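Local coordinates for protein glutathione transferase lambda1 (Populus trichocarpa, PDB 4PQH) that binds glutathione at the active site of a GST fold and probably conjugates it to electrophilic substrates or acts as a thiol-transferase, at residues 34-39 and 77-82; 47-52 and 98-103; 117-122 and 163-168. One frame throughout, in Å; residues are numbered along the deposited sequence. Where two conformers were deposited one is given.

Overall arrangement
Contacts 1 and 2 both lie in the thioredoxin-like N-terminal domain and share helix 37-48. Contact 1 holds its first turn at the glutathione site. Contact 2 holds the chain just beyond its last turn. The centres of contacts 1 and 2 lie about 16 Å apart. The two touch where Leu-82 CD2 meets Ile-99 CG1 at 3.8 Å. Contact 2 is set back from the ligand: the side chain of Ile-99 is about 12 Å from glutathione. Contact 3 joins two parts of the helical region and lies away from the site, its centre about 23 Å from that of contact 1. It borders contact 2 through Cys-48 SG and Phe-168 CE2, 3.8 Å apart.

Contact 1: 34-39 and 77-82; sequences YTCPYA and NKVPSL. With GSH (glutathione), chain C.
Pro-80 packs its ring against the first turn of helix 37-48. Its CD comes within 3.6 Å of Ala-39 N and also touches Tyr-38 CB, while its CB meets Ala-39 CB at 4.0 Å. The peptide bond before Pro-80 is cis, and this cis-proline follows Val-79, whose N and O both face the ligand. CG2 of Val-79 touches Cys-36 SG at 4.1 Å.

Cys-36 is the N-cap of the helix. Its SG stands anti to its own backbone N (chi1 175°) and accepts a bond from Ala-39 N at 3.5 Å. This bond holds SG at the helix start, facing the ligand. SG lies 3.3 Å from GSH SG2, too long for a disulfide in this structure, although a covalent link at Cys-36 is known for this protein.

Val-79 N donates to GSH O2 at 2.8 Å, and Val-79 O accepts from GSH N2 at 2.9 Å. GSH CB1 sits over the centre of one face of the Tyr-38 ring. Ser-92, Glu-91 and Arg-65 also bind the ligand. A cis-proline loop facing a cysteine at a helix start is characteristic of the thioredoxin fold, and of the glutathione site in cysteine-type GSTs such as the Lambda class.

Contact 2: 47-52 and 98-103; sequences NCKGLQ and YIDSHF
A Schellman motif ends helix 37-48, with Gly-50 at positive phi, and the residues on either side of this glycine reach across to the end of helix 92-102. Lys-49 carries the polar half. Two bends, chi3 78° and chi4 73°, fold its chain so that NZ reaches both the carboxylate and the carbonyl of Asp-100. NZ makes a salt bridge of 2.8 Å to Asp-100 OD1, on the anti side of the carboxylate and 26° out of its plane. It also donates to Asp-100 O at 3.2 Å, in the carbonyl plane and on a lone pair. A water accepts from NZ and donates to Phe-103 O at 2.7 Å. Pro-106 O is a further partner of NZ, and Asp-100 OD1 also accepts from Leu-108 N.

In the thioredoxin-like domain of a glutathione transferase, these two helices lie side by side against the sheet, and here the chain leaving the first meets the C-terminal end of the second. Leu-51 makes the apolar half. Its CD1 presses on Phe-103 CB at 3.4 Å and reaches Ile-99 CG2 at 3.8 Å. The leucine and isoleucine side chains run antiparallel, side by side. Ile-99 CG2 also lies 4.1 Å from Lys-49 CD. Ile-99 packs as well on Val-42 and Thr-45 of helix 37-48.

Contact 3: 117-122 and 163-168; sequences EFAEDL and FFLGQF
In Phe-118, chi1 -169° carries the ring out from helix 113-137 to the loop, and chi2 63° turns it so that its edge faces Leu-165. In Leu-165, chi1 -50° directs the branch at the helix, and both methyls then touch it. CD2 lies at the edge of the Phe-118 ring, near its plane, 4.0 Å from Phe-118 CD2. Phe-164 O also lies at this edge, 3.9 Å from Phe-118 CE2. Leu-165 CD1 touches Ala-119 CB at 3.8 Å. The small alanine stands at the closest CA pair, Ala-119 and Leu-165, 7.1 Å apart.

Phe-163 to Gly-166 form a type I beta turn, closed by paired backbone bonds between its end residues. Phe-163 N donates to Gly-166 O, and Gly-166 N donates to Phe-163 O, both at 3.0 Å. The turn lies in the loop between helices 144-154 and 170-190 of the all-helical part of the GST fold. Its central residues, Phe-164 and Leu-165, supply the contacts to helix 113-137.

One turn on from Phe-118, Leu-122 crosses Phe-164 at a slant. Its CD1 meets Phe-164 CD1 at 3.6 Å, near the CB of the same residue. Leu-122 CG also lies over one face of the Phe-118 ring, toward its rim. Beyond the pair, the Phe-164 ring meets Tyr-175 and Trp-204, and Asp-172 accepts from Phe-164 N. Phe-118 meets the ring of Phe-158.

Contact 1: 34-39 and 77-82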
loop_
_atom_site.group_PDB
_atom_site.type_symbol
_atom_site.label_atom_id
_atom_site.label_comp_id
_atom_site.label_asym_id
_atom_site.label_seq_id
_atom_site.Cartn_x
_atom_site.Cartn_y
_atom_site.Cartn_z
ATOM N N TYR A 34 -6.165 0.071 10.305
ATOM C CA TYR A 34 -5.839 1.461 9.978
ATOM C C TYR A 34 -4.335 1.751 9.921
ATOM O O TYR A 34 -3.913 2.723 9.290
ATOM C CB TYR A 34 -6.523 2.430 10.949
ATOM C CG TYR A 34 -7.967 2.755 10.617
ATOM C CD1 TYR A 34 -8.340 3.180 9.345
ATOM C CD2 TYR A 34 -8.961 2.637 11.578
ATOM C CE1 TYR A 34 -9.657 3.481 9.049
ATOM C CE2 TYR A 34 -10.280 2.931 11.291
ATOM C CZ TYR A 34 -10.623 3.354 10.025
ATOM O OH TYR A 34 -11.936 3.648 9.746
ATOM N N THR A 35 -3.528 0.915 10.571
ATOM C CA THR A 35 -2.087 1.144 10.604
ATOM C C THR A 35 -1.257 0.125 9.823
ATOM O O THR A 35 -0.030 0.186 9.842
ATOM C CB THR A 35 -1.564 1.179 12.047
ATOM O OG1 THR A 35 -1.918 -0.044 12.704
ATOM C CG2 THR A 35 -2.160 2.358 12.800
ATOM N N CYS A 36 -1.913 -0.806 9.135
ATOM C CA CYS A 36 -1.186 -1.819 8.371
ATOM C C CYS A 36 -0.741 -1.280 7.014
ATOM O O CYS A 36 -1.578 -0.871 6.210
ATOM C CB CYS A 36 -2.060 -3.067 8.169
ATOM S SG CYS A 36 -1.304 -4.340 7.110
ATOM N N PRO A 37 0.576 -1.299 6.734
ATOM C CA PRO A 37 1.008 -0.758 5.433
ATOM C C PRO A 37 0.553 -1.590 4.225
ATOM O O PRO A 37 0.324 -1.028 3.153
ATOM C CB PRO A 37 2.540 -0.763 5.534
ATOM C CG PRO A 37 2.851 -1.843 6.551
ATOM C CD PRO A 37 1.705 -1.815 7.536
ATOM N N TYR A 38 0.430 -2.901 4.382
ATOM C CA TYR A 38 -0.061 -3.734 3.291
ATOM C C TYR A 38 -1.496 -3.364 2.947
ATOM O O TYR A 38 -1.862 -3.246 1.768
ATOM C CB TYR A 38 0.031 -5.212 3.677
ATOM C CG TYR A 38 1.447 -5.656 3.916
ATOM C CD1 TYR A 38 2.294 -5.940 2.854
ATOM C CD2 TYR A 38 1.946 -5.781 5.206
ATOM C CE1 TYR A 38 3.597 -6.340 3.073
ATOM C CE2 TYR A 38 3.237 -6.176 5.429
ATOM C CZ TYR A 38 4.058 -6.458 4.369
ATOM O OH TYR A 38 5.348 -6.854 4.611
ATOM N N ALA A 39 -2.306 -3.156 3.979
ATOM C CA ALA A 39 -3.692 -2.745 3.787
ATOM C C ALA A 39 -3.768 -1.331 3.211
ATOM O O ALA A 39 -4.636 -1.028 2.383
ATOM C CB ALA A 39 -4.465 -2.842 5.102
ATOM N N ASN A 77 -6.490 -15.134 8.016
ATOM C CA ASN A 77 -6.493 -14.286 9.205
ATOM C C ASN A 77 -5.441 -13.183 9.163
ATOM O O ASN A 77 -4.728 -12.942 10.142
ATOM C CB ASN A 77 -6.333 -15.143 10.466
ATOM C CG ASN A 77 -6.770 -14.422 11.727
ATOM O OD1 ASN A 77 -7.580 -13.501 11.685
ATOM N ND2 ASN A 77 -6.233 -14.848 12.862
ATOM N N LYS A 78 -5.341 -12.532 8.010
ATOM C CA LYS A 78 -4.493 -11.360 7.848
ATOM C C LYS A 78 -5.265 -10.281 7.109
ATOM O O LYS A 78 -6.267 -10.579 6.457
ATOM C CB LYS A 78 -3.222 -11.708 7.070
ATOM C CG LYS A 78 -2.309 -12.699 7.784
ATOM C CD LYS A 78 -1.023 -12.939 7.011
ATOM C CE LYS A 78 -0.087 -13.867 7.772
ATOM N NZ LYS A 78 1.143 -14.178 6.989
ATOM N N VAL A 79 -4.812 -9.034 7.241
ATOM C CA VAL A 79 -5.329 -7.935 6.419
ATOM C C VAL A 79 -4.235 -7.477 5.465
ATOM O O VAL A 79 -3.059 -7.569 5.790
ATOM C CB VAL A 79 -5.819 -6.736 7.275
ATOM C CG1 VAL A 79 -7.071 -7.114 8.052
ATOM C CG2 VAL A 79 -4.716 -6.235 8.208
ATOM N N PRO A 80 -4.610 -6.971 4.276
ATOM C CA PRO A 80 -5.970 -6.758 3.773
ATOM C C PRO A 80 -6.587 -7.986 3.127
ATOM O O PRO A 80 -5.890 -8.898 2.686
ATOM C CB PRO A 80 -5.770 -5.695 2.692
ATOM C CG PRO A 80 -4.411 -6.005 2.154
ATOM C CD PRO A 80 -3.596 -6.430 3.353
ATOM N N SER A 81 -7.910 -7.980 3.067
ATOM C CA SER A 81 -8.640 -8.881 2.196
ATOM C C SER A 81 -9.792 -8.096 1.572
ATOM O O SER A 81 -10.268 -7.108 2.145
ATOM C CB SER A 81 -9.135 -10.120 2.946
ATOM O OG SER A 81 -10.144 -9.804 3.886
ATOM N N LEU A 82 -10.219 -8.536 0.395
ATOM C CA LEU A 82 -11.261 -7.853 -0.354
ATOM C C LEU A 82 -12.389 -8.824 -0.629
ATOM O O LEU A 82 -12.174 -9.882 -1.226
ATOM C CB LEU A 82 -10.711 -7.321 -1.677
ATOM C CG LEU A 82 -11.717 -6.571 -2.555
ATOM C CD1 LEU A 82 -12.102 -5.241 -1.917
ATOM C CD2 LEU A 82 -11.162 -6.372 -3.955
HETATM N N1 GSH C . 1.654 -10.715 2.180
HETATM C CA1 GSH C . 0.523 -10.071 2.821
HETATM C C1 GSH C . 0.076 -8.965 1.911
HETATM O O11 GSH C . 0.891 -8.490 1.091
HETATM O O12 GSH C . -1.095 -8.544 1.959
HETATM C CB1 GSH C . 0.925 -9.521 4.192
HETATM C CG1 GSH C . -0.268 -9.070 5.033
HETATM C CD1 GSH C . 0.174 -8.827 6.460
HETATM O OE1 GSH C . 1.439 -9.289 6.874
HETATM N N2 GSH C . -0.653 -8.184 7.288
HETATM C CA2 GSH C . -0.339 -8.174 8.712
HETATM C C2 GSH C . -1.345 -8.951 9.502
HETATM O O2 GSH C . -2.669 -9.054 9.051
HETATM C CB2 GSH C . -0.310 -6.762 9.278
HETATM S SG2 GSH C . 1.146 -5.794 8.804
HETATM N N3 GSH C . -0.944 -9.522 10.634
HETATM C CA3 GSH C . -1.913 -10.214 11.462
HETATM C C3 GSH C . -1.504 -11.641 11.728
HETATM O O31 GSH C . -2.162 -12.347 12.522
HETATM O O32 GSH C . -0.512 -12.139 11.151
#

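Contact 2: 47-52 and 98-103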
loop_
_atom_site.group_PDB
_atom_site.type_symbol
_atom_site.label_atom_id
_atom_site.label_comp_id
_atom_site.label_asym_id
_atom_site.label_seq_id
_atom_site.Cartn_x
_atom_site.Cartn_y
_atom_site.Cartn_z
ATOM N N ASN A 47 -8.947 4.835 -3.074
ATOM C CA ASN A 47 -9.134 6.277 -3.094
ATOM C C ASN A 47 -8.703 6.895 -4.409
ATOM O O ASN A 47 -9.380 7.778 -4.930
ATOM C CB ASN A 47 -8.351 6.938 -1.972
ATOM C CG ASN A 47 -8.924 6.645 -0.597
ATOM O OD1 ASN A 47 -9.883 5.885 -0.443
ATOM N ND2 ASN A 47 -8.331 7.259 0.414
ATOM N N CYS A 48 -7.576 6.437 -4.944
ATOM C CA CYS A 48 -7.049 7.006 -6.185
ATOM C C CYS A 48 -7.987 6.763 -7.353
ATOM O O CYS A 48 -7.986 7.517 -8.329
ATOM C CB CYS A 48 -5.675 6.426 -6.501
ATOM S SG CYS A 48 -4.369 7.023 -5.431
ATOM N N LYS A 49 -8.802 5.723 -7.261
ATOM C CA LYS A 49 -9.756 5.422 -8.314
ATOM C C LYS A 49 -11.139 6.010 -8.043
ATOM O O LYS A 49 -12.060 5.814 -8.831
ATOM C CB LYS A 49 -9.827 3.910 -8.542
ATOM C CG LYS A 49 -8.546 3.341 -9.114
ATOM C CD LYS A 49 -8.641 1.840 -9.365
ATOM C CE LYS A 49 -9.412 1.550 -10.642
ATOM N NZ LYS A 49 -8.611 1.891 -11.858
ATOM N N GLY A 50 -11.281 6.757 -6.952
ATOM C CA GLY A 50 -12.557 7.374 -6.610
ATOM C C GLY A 50 -13.626 6.381 -6.169
ATOM O O GLY A 50 -14.818 6.586 -6.388
ATOM N N LEU A 51 -13.201 5.308 -5.511
ATOM C CA LEU A 51 -14.106 4.206 -5.196
ATOM C C LEU A 51 -14.602 4.208 -3.755
ATOM O O LEU A 51 -15.025 3.169 -3.245
ATOM C CB LEU A 51 -13.418 2.877 -5.505
ATOM C CG LEU A 51 -13.027 2.673 -6.974
ATOM C CD1 LEU A 51 -12.131 1.458 -7.132
ATOM C CD2 LEU A 51 -14.265 2.543 -7.852
ATOM N N GLN A 52 -14.558 5.368 -3.106
ATOM C CA GLN A 52 -14.947 5.457 -1.700
ATOM C C GLN A 52 -16.402 5.036 -1.467
ATOM O O GLN A 52 -16.722 4.442 -0.439
ATOM C CB GLN A 52 -14.692 6.867 -1.145
ATOM C CG GLN A 52 -13.223 7.304 -1.154
ATOM C CD GLN A 52 -12.821 8.061 -2.410
ATOM O OE1 GLN A 52 -13.395 7.870 -3.485
ATOM N NE2 GLN A 52 -11.821 8.925 -2.278
ATOM N N TYR A 98 -5.972 -6.168 -8.849
ATOM C CA TYR A 98 -7.347 -6.605 -9.026
ATOM C C TYR A 98 -8.323 -5.430 -9.013
ATOM O O TYR A 98 -9.169 -5.311 -9.903
ATOM C CB TYR A 98 -7.718 -7.635 -7.949
ATOM C CG TYR A 98 -9.143 -8.113 -8.087
ATOM C CD1 TYR A 98 -9.461 -9.176 -8.922
ATOM C CD2 TYR A 98 -10.174 -7.484 -7.400
ATOM C CE1 TYR A 98 -10.770 -9.600 -9.060
ATOM C CE2 TYR A 98 -11.475 -7.900 -7.531
ATOM C CZ TYR A 98 -11.770 -8.960 -8.357
ATOM O OH TYR A 98 -13.073 -9.380 -8.477
ATOM N N ILE A 99 -8.203 -4.556 -8.020
ATOM C CA ILE A 99 -9.077 -3.393 -7.948
ATOM C C ILE A 99 -8.897 -2.504 -9.176
ATOM O O ILE A 99 -9.873 -2.023 -9.758
ATOM C CB ILE A 99 -8.863 -2.594 -6.644
ATOM C CG1 ILE A 99 -9.438 -3.387 -5.469
ATOM C CG2 ILE A 99 -9.523 -1.212 -6.745
ATOM C CD1 ILE A 99 -9.207 -2.750 -4.128
ATOM N N ASP A 100 -7.650 -2.332 -9.593
ATOM C CA ASP A 100 -7.360 -1.486 -10.738
ATOM C C ASP A 100 -8.073 -1.968 -11.996
ATOM O O ASP A 100 -8.462 -1.157 -12.842
ATOM C CB ASP A 100 -5.855 -1.428 -10.984
ATOM C CG ASP A 100 -5.474 -0.428 -12.057
ATOM O OD1 ASP A 100 -6.041 0.694 -12.080
ATOM O OD2 ASP A 100 -4.594 -0.767 -12.876
ATOM N N SER A 101 -8.259 -3.278 -12.103
ATOM C CA SER A 101 -8.754 -3.894 -13.324
ATOM C C SER A 101 -10.186 -4.398 -13.237
ATOM O O SER A 101 -10.670 -5.035 -14.169
ATOM C CB SER A 101 -7.821 -5.023 -13.764
ATOM O OG SER A 101 -7.815 -6.070 -12.816
ATOM N N HIS A 102 -10.872 -4.105 -12.137
ATOM C CA HIS A 102 -12.235 -4.592 -11.962
ATOM C C HIS A 102 -13.187 -3.529 -11.464
ATOM O O HIS A 102 -14.332 -3.822 -11.148
ATOM C CB HIS A 102 -12.269 -5.781 -10.997
ATOM C CG HIS A 102 -11.710 -7.039 -11.579
ATOM N ND1 HIS A 102 -10.359 -7.301 -11.621
ATOM C CD2 HIS A 102 -12.319 -8.094 -12.170
ATOM C CE1 HIS A 102 -10.158 -8.472 -12.201
ATOM N NE2 HIS A 102 -11.333 -8.972 -12.545
ATOM N N PHE A 103 -12.708 -2.292 -11.386
ATOM C CA PHE A 103 -13.537 -1.184 -10.946
ATOM C C PHE A 103 -13.304 0.019 -11.847
ATOM O O PHE A 103 -12.279 0.114 -12.516
ATOM C CB PHE A 103 -13.214 -0.800 -9.497
ATOM C CG PHE A 103 -13.578 -1.849 -8.485
ATOM C CD1 PHE A 103 -12.728 -2.912 -8.231
ATOM C CD2 PHE A 103 -14.768 -1.765 -7.783
ATOM C CE1 PHE A 103 -13.056 -3.875 -7.293
ATOM C CE2 PHE A 103 -15.105 -2.725 -6.850
ATOM C CZ PHE A 103 -14.246 -3.780 -6.602
HETATM O O HOH W 1 -10.519 1.701 -13.844
#

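Contact 3: 117-122 and 163-168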
loop_
_atom_site.group_PDB
_atom_site.type_symbol
_atom_site.label_atom_id
_atom_site.label_comp_id
_atom_site.label_asym_id
_atom_site.label_seq_id
_atom_site.Cartn_x
_atom_site.Cartn_y
_atom_site.Cartn_z
ATOM N N GLU A 117 7.063 -4.312 -17.904
ATOM C CA GLU A 117 8.191 -5.177 -17.549
ATOM C C GLU A 117 8.993 -4.604 -16.386
ATOM O O GLU A 117 9.372 -5.325 -15.463
ATOM C CB GLU A 117 9.113 -5.392 -18.753
ATOM C CG GLU A 117 10.414 -6.114 -18.420
ATOM C CD GLU A 117 11.372 -6.172 -19.592
ATOM O OE1 GLU A 117 10.932 -5.946 -20.738
ATOM O OE2 GLU A 117 12.570 -6.438 -19.367
ATOM N N PHE A 118 9.254 -3.307 -16.436
ATOM C CA PHE A 118 9.999 -2.645 -15.377
ATOM C C PHE A 118 9.191 -2.687 -14.091
ATOM O O PHE A 118 9.747 -2.890 -13.004
ATOM C CB PHE A 118 10.314 -1.201 -15.775
ATOM C CG PHE A 118 11.298 -0.519 -14.869
ATOM C CD1 PHE A 118 12.596 -0.989 -14.758
ATOM C CD2 PHE A 118 10.931 0.605 -14.153
ATOM C CE1 PHE A 118 13.501 -0.357 -13.930
ATOM C CE2 PHE A 118 11.833 1.235 -13.322
ATOM C CZ PHE A 118 13.118 0.761 -13.216
ATOM N N ALA A 119 7.877 -2.511 -14.219
ATOM C CA ALA A 119 6.977 -2.567 -13.072
ATOM C C ALA A 119 7.086 -3.909 -12.371
ATOM O O ALA A 119 7.107 -3.973 -11.144
ATOM C CB ALA A 119 5.536 -2.304 -13.499
ATOM N N GLU A 120 7.155 -4.983 -13.146
ATOM C CA GLU A 120 7.263 -6.299 -12.544
ATOM C C GLU A 120 8.595 -6.463 -11.812
ATOM O O GLU A 120 8.635 -7.064 -10.741
ATOM C CB GLU A 120 7.017 -7.394 -13.585
ATOM C CG GLU A 120 5.599 -7.362 -14.158
ATOM C CD GLU A 120 4.520 -7.448 -13.081
ATOM O OE1 GLU A 120 4.724 -8.153 -12.070
ATOM O OE2 GLU A 120 3.462 -6.808 -13.246
ATOM N N ASP A 121 9.672 -5.895 -12.354
ATOM C CA ASP A 121 10.950 -5.860 -11.639
ATOM C C ASP A 121 10.808 -5.161 -10.283
ATOM O O ASP A 121 11.357 -5.612 -9.274
ATOM C CB ASP A 121 12.032 -5.150 -12.466
ATOM C CG ASP A 121 12.457 -5.940 -13.688
ATOM O OD1 ASP A 121 12.279 -7.177 -13.700
ATOM O OD2 ASP A 121 12.987 -5.318 -14.635
ATOM N N LEU A 122 10.059 -4.061 -10.259
ATOM C CA LEU A 122 9.900 -3.274 -9.038
ATOM C C LEU A 122 8.960 -3.922 -8.029
ATOM O O LEU A 122 9.201 -3.861 -6.823
ATOM C CB LEU A 122 9.434 -1.859 -9.379
ATOM C CG LEU A 122 10.485 -1.041 -10.129
ATOM C CD1 LEU A 122 9.935 0.343 -10.430
ATOM C CD2 LEU A 122 11.777 -0.963 -9.330
ATOM N N PHE A 163 7.369 9.615 -11.248
ATOM C CA PHE A 163 7.027 8.363 -10.568
ATOM C C PHE A 163 7.781 7.195 -11.176
ATOM O O PHE A 163 8.530 7.367 -12.127
ATOM C CB PHE A 163 5.511 8.164 -10.622
ATOM C CG PHE A 163 4.757 9.217 -9.864
ATOM C CD1 PHE A 163 4.819 9.276 -8.482
ATOM C CD2 PHE A 163 4.012 10.170 -10.528
ATOM C CE1 PHE A 163 4.124 10.256 -7.790
ATOM C CE2 PHE A 163 3.319 11.137 -9.832
ATOM C CZ PHE A 163 3.382 11.189 -8.471
ATOM N N PHE A 164 7.639 6.005 -10.596
ATOM C CA PHE A 164 8.438 4.868 -11.046
ATOM C C PHE A 164 8.302 4.541 -12.528
ATOM O O PHE A 164 9.294 4.232 -13.188
ATOM C CB PHE A 164 8.154 3.612 -10.216
ATOM C CG PHE A 164 8.752 3.643 -8.837
ATOM C CD1 PHE A 164 10.120 3.528 -8.661
ATOM C CD2 PHE A 164 7.940 3.784 -7.728
ATOM C CE1 PHE A 164 10.672 3.554 -7.387
ATOM C CE2 PHE A 164 8.482 3.798 -6.449
ATOM C CZ PHE A 164 9.851 3.687 -6.284
ATOM N N LEU A 165 7.081 4.629 -13.054
ATOM C CA LEU A 165 6.855 4.371 -14.474
ATOM C C LEU A 165 6.628 5.669 -15.234
ATOM O O LEU A 165 5.963 5.684 -16.262
ATOM C CB LEU A 165 5.666 3.433 -14.662
ATOM C CG LEU A 165 5.730 2.164 -13.808
ATOM C CD1 LEU A 165 4.513 1.323 -14.126
ATOM C CD2 LEU A 165 7.027 1.389 -14.041
ATOM N N GLY A 166 7.200 6.756 -14.734
ATOM C CA GLY A 166 6.965 8.073 -15.303
ATOM C C GLY A 166 5.691 8.647 -14.711
ATOM O O GLY A 166 5.712 9.366 -13.711
ATOM N N GLN A 167 4.563 8.314 -15.317
ATOM C CA GLN A 167 3.309 8.739 -14.727
ATOM C C GLN A 167 2.901 7.805 -13.583
ATOM O O GLN A 167 3.355 6.651 -13.483
ATOM C CB GLN A 167 2.215 8.894 -15.789
ATOM C CG GLN A 167 2.423 10.098 -16.739
ATOM C CD GLN A 167 2.297 11.448 -16.035
ATOM O OE1 GLN A 167 1.202 11.871 -15.668
ATOM N NE2 GLN A 167 3.420 12.132 -15.857
ATOM N N PHE A 168 2.085 8.344 -12.686
ATOM C CA PHE A 168 1.635 7.666 -11.468
ATOM C C PHE A 168 1.033 6.283 -11.743
ATOM O O PHE A 168 0.266 6.099 -12.697
ATOM C CB PHE A 168 0.611 8.571 -10.782
ATOM C CG PHE A 168 0.155 8.089 -9.439
ATOM C CD1 PHE A 168 0.973 8.206 -8.332
ATOM C CD2 PHE A 168 -1.123 7.579 -9.275
ATOM C CE1 PHE A 168 0.544 7.759 -7.090
ATOM C CE2 PHE A 168 -1.566 7.157 -8.025
ATOM C CZ PHE A 168 -0.727 7.256 -6.932
#